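Long-range contact in N-acetyl-beta-D glucosaminidase (Rhizomucor miehei CAU432, PDB 4ZM6), which probably hydrolyses terminal N-acetylglucosamine residues through a family 3 glycosidase domain and transfers acetyl groups from acetyl-CoA to glucosamine through a GCN5-related acetyltransferase region: residues I77-E82 against N128-P133. Numbering follows the deposited sequence.
Sequences IAVDQE and NWNLAP
Asn130 uses both ends of its carboxamide on the backbone of Gln81: OD1 accepts from Gln81 N at 2.9 Å, and ND2 donates to Gln81 O at 2.9 Å. The second bond is the straighter (161°), with Gln81 O almost exactly in the plane of the Asn130 carboxamide, though ND2 is tilted from the Gln81 carbonyl plane. Two bonds to one residue fix the rotation of the group, and CG lies opposite the backbone N (chi1 -168°), which carries the amide past Val79 to the loop following it. Asn128 grips the other end of the contact: its OD1 takes Ile77 N on a lone pair at 2.7 Å, while its own N donates to Ile77 O. With chi1 at 50°, CG of Asn128 sits between its backbone N and carbonyl carbon, which brings OD1 to Ile77 N beside the bond made by Asn128 N. The short strand 129-130 runs parallel to strand 76-79, with a weak bond from Val79 N to Trp129 O; just past it Leu131 N donates to Val79 O at 2.8 Å. These are neighbouring strands of the parallel sheet in the family 3 N-terminal, TIM-barrel-type domain, with helix 108-125 in the connection between them, touching Val79 and Asn130. On the other face of the sheet, Ala78 CB meets Trp129 CB at 3.9 Å; the indole stands oblique to that methyl and donates through NE1 to Ser177 OG. Leu131 CB lies 3.5 Å from Asp80 OD1, and the two side chains cross at a slant. The Asp80 carboxylate is held by salt bridges to Lys179 and Arg88; Glu82 shares Lys179 and also pairs with Arg149.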
ATOM      1  N   ILE A  77      19.391   3.833 -31.295  1.00 73.12           N
ATOM      2  CA  ILE A  77      20.644   4.487 -30.932  1.00 72.53           C
ATOM      3  C   ILE A  77      20.547   4.915 -29.466  1.00 72.49           C
ATOM      4  O   ILE A  77      19.980   5.963 -29.142  1.00 72.48           O
ATOM      5  CB  ILE A  77      20.928   5.695 -31.845  1.00 74.75           C
ATOM      6  CG1 ILE A  77      21.020   5.232 -33.302  1.00 75.89           C
ATOM      7  CG2 ILE A  77      22.211   6.408 -31.430  1.00 74.81           C
ATOM      8  CD1 ILE A  77      21.292   6.350 -34.289  1.00 77.81           C
ATOM      9  N   ALA A  78      21.109   4.091 -28.589  1.00 71.12           N
ATOM     10  CA  ALA A  78      20.956   4.260 -27.150  1.00 68.89           C
ATOM     11  C   ALA A  78      22.089   5.070 -26.527  1.00 67.58           C
ATOM     12  O   ALA A  78      23.093   5.351 -27.179  1.00 67.13           O
ATOM     13  CB  ALA A  78      20.856   2.898 -26.482  1.00 69.31           C
ATOM     14  N   VAL A  79      21.911   5.435 -25.259  1.00 65.21           N
ATOM     15  CA  VAL A  79      22.897   6.213 -24.517  1.00 63.56           C
ATOM     16  C   VAL A  79      22.600   6.183 -23.008  1.00 64.75           C
ATOM     17  O   VAL A  79      21.442   6.102 -22.599  1.00 68.76           O
ATOM     18  CB  VAL A  79      22.934   7.675 -25.022  1.00 63.83           C
ATOM     19  CG1 VAL A  79      21.688   8.438 -24.595  1.00 64.26           C
ATOM     20  CG2 VAL A  79      24.181   8.387 -24.529  1.00 66.08           C
ATOM     21  N   ASP A  80      23.650   6.241 -22.192  1.00 63.74           N
ATOM     22  CA  ASP A  80      23.508   6.351 -20.738  1.00 64.28           C
ATOM     23  C   ASP A  80      23.401   7.813 -20.318  1.00 64.51           C
ATOM     24  O   ASP A  80      24.393   8.403 -19.888  1.00 69.08           O
ATOM     25  CB  ASP A  80      24.728   5.754 -20.027  1.00 64.01           C
ATOM     26  CG  ASP A  80      24.659   4.265 -19.887  1.00 62.74           C
ATOM     27  OD1 ASP A  80      23.702   3.768 -19.264  1.00 62.41           O
ATOM     28  OD2 ASP A  80      25.588   3.594 -20.372  1.00 65.23           O
ATOM     29  N   GLN A  81      22.215   8.401 -20.422  1.00 62.81           N
ATOM     30  CA  GLN A  81      22.035   9.789 -19.996  1.00 62.42           C
ATOM     31  C   GLN A  81      21.263   9.873 -18.679  1.00 62.34           C
ATOM     32  O   GLN A  81      20.046  10.060 -18.672  1.00 65.50           O
ATOM     33  CB  GLN A  81      21.350  10.607 -21.099  1.00 62.44           C
ATOM     34  CG  GLN A  81      21.233  12.099 -20.803  1.00 61.80           C
ATOM     35  CD  GLN A  81      22.571  12.767 -20.531  1.00 60.26           C
ATOM     36  OE1 GLN A  81      23.615  12.304 -20.980  1.00 59.65           O
ATOM     37  NE2 GLN A  81      22.539  13.868 -19.795  1.00 59.61           N
ATOM     38  N   GLU A  82      21.987   9.747 -17.571  1.00 59.75           N
ATOM     39  CA  GLU A  82      21.388   9.775 -16.235  1.00 57.96           C
ATOM     40  C   GLU A  82      21.344  11.180 -15.631  1.00 61.48           C
ATOM     41  O   GLU A  82      20.611  11.411 -14.668  1.00 61.77           O
ATOM     42  CB  GLU A  82      22.132   8.819 -15.306  1.00 55.60           C
ATOM     43  CG  GLU A  82      22.008   7.366 -15.729  1.00 53.84           C
ATOM     44  CD  GLU A  82      22.772   6.416 -14.831  1.00 52.39           C
ATOM     45  OE1 GLU A  82      23.162   5.339 -15.318  1.00 50.28           O
ATOM     46  OE2 GLU A  82      22.980   6.733 -13.641  1.00 52.20           O
ATOM     47  N   ASN A 128      17.267   7.756 -29.461  1.00 67.80           N
ATOM     48  CA  ASN A 128      15.894   7.305 -29.308  1.00 66.13           C
ATOM     49  C   ASN A 128      15.775   6.158 -28.300  1.00 63.75           C
ATOM     50  O   ASN A 128      14.881   5.317 -28.402  1.00 64.12           O
ATOM     51  CB  ASN A 128      15.338   6.904 -30.679  1.00 68.16           C
ATOM     52  CG  ASN A 128      16.259   5.963 -31.438  1.00 69.66           C
ATOM     53  OD1 ASN A 128      17.265   5.484 -30.906  1.00 70.69           O
ATOM     54  ND2 ASN A 128      15.921   5.695 -32.688  1.00 70.31           N
ATOM     55  N   TRP A 129      16.682   6.138 -27.326  1.00 61.42           N
ATOM     56  CA  TRP A 129      16.666   5.146 -26.254  1.00 59.43           C
ATOM     57  C   TRP A 129      17.632   5.585 -25.162  1.00 59.17           C
ATOM     58  O   TRP A 129      18.842   5.447 -25.306  1.00 59.31           O
ATOM     59  CB  TRP A 129      17.066   3.756 -26.766  1.00 58.12           C
ATOM     60  CG  TRP A 129      16.839   2.632 -25.772  1.00 57.50           C
ATOM     61  CD1 TRP A 129      16.687   2.740 -24.416  1.00 57.79           C
ATOM     62  CD2 TRP A 129      16.763   1.234 -26.066  1.00 56.39           C
ATOM     63  NE1 TRP A 129      16.508   1.501 -23.859  1.00 57.72           N
ATOM     64  CE2 TRP A 129      16.552   0.559 -24.849  1.00 56.05           C
ATOM     65  CE3 TRP A 129      16.848   0.487 -27.244  1.00 57.66           C
ATOM     66  CZ2 TRP A 129      16.427  -0.824 -24.773  1.00 57.39           C
ATOM     67  CZ3 TRP A 129      16.724  -0.890 -27.171  1.00 57.58           C
ATOM     68  CH2 TRP A 129      16.518  -1.532 -25.942  1.00 58.43           C
ATOM     69  N   ASN A 130      17.096   6.108 -24.068  1.00 59.15           N
ATOM     70  CA  ASN A 130      17.916   6.443 -22.922  1.00 60.65           C
ATOM     71  C   ASN A 130      17.941   5.259 -21.955  1.00 62.47           C
ATOM     72  O   ASN A 130      16.892   4.780 -21.517  1.00 60.46           O
ATOM     73  CB  ASN A 130      17.385   7.696 -22.235  1.00 60.63           C
ATOM     74  CG  ASN A 130      18.358   8.261 -21.213  1.00 60.83           C
ATOM     75  OD1 ASN A 130      19.431   7.698 -20.972  1.00 59.53           O
ATOM     76  ND2 ASN A 130      17.982   9.383 -20.601  1.00 59.68           N
ATOM     77  N   LEU A 131      19.143   4.783 -21.637  1.00 64.14           N
ATOM     78  CA  LEU A 131      19.314   3.689 -20.681  1.00 63.99           C
ATOM     79  C   LEU A 131      19.168   4.274 -19.281  1.00 63.02           C
ATOM     80  O   LEU A 131      20.147   4.577 -18.602  1.00 63.49           O
ATOM     81  CB  LEU A 131      20.673   3.012 -20.862  1.00 64.10           C
ATOM     82  CG  LEU A 131      20.958   2.467 -22.264  1.00 65.05           C
ATOM     83  CD1 LEU A 131      22.409   2.022 -22.371  1.00 67.11           C
ATOM     84  CD2 LEU A 131      20.013   1.326 -22.609  1.00 64.84           C
ATOM     85  N   ALA A 132      17.917   4.447 -18.880  1.00 61.46           N
ATOM     86  CA  ALA A 132      17.574   5.122 -17.640  1.00 59.06           C
ATOM     87  C   ALA A 132      16.078   4.918 -17.406  1.00 57.68           C
ATOM     88  O   ALA A 132      15.355   4.535 -18.330  1.00 56.57           O
ATOM     89  CB  ALA A 132      17.911   6.605 -17.746  1.00 58.66           C
ATOM     90  N   PRO A 133      15.603   5.173 -16.179  1.00 55.47           N
ATOM     91  CA  PRO A 133      16.326   5.663 -15.022  1.00 54.50           C
ATOM     92  C   PRO A 133      16.896   4.546 -14.169  1.00 53.40           C
ATOM     93  O   PRO A 133      16.598   3.374 -14.384  1.00 52.77           O
ATOM     94  CB  PRO A 133      15.237   6.388 -14.239  1.00 55.33           C
ATOM     95  CG  PRO A 133      14.029   5.551 -14.481  1.00 56.21           C
ATOM     96  CD  PRO A 133      14.182   4.955 -15.858  1.00 56.18           C
TER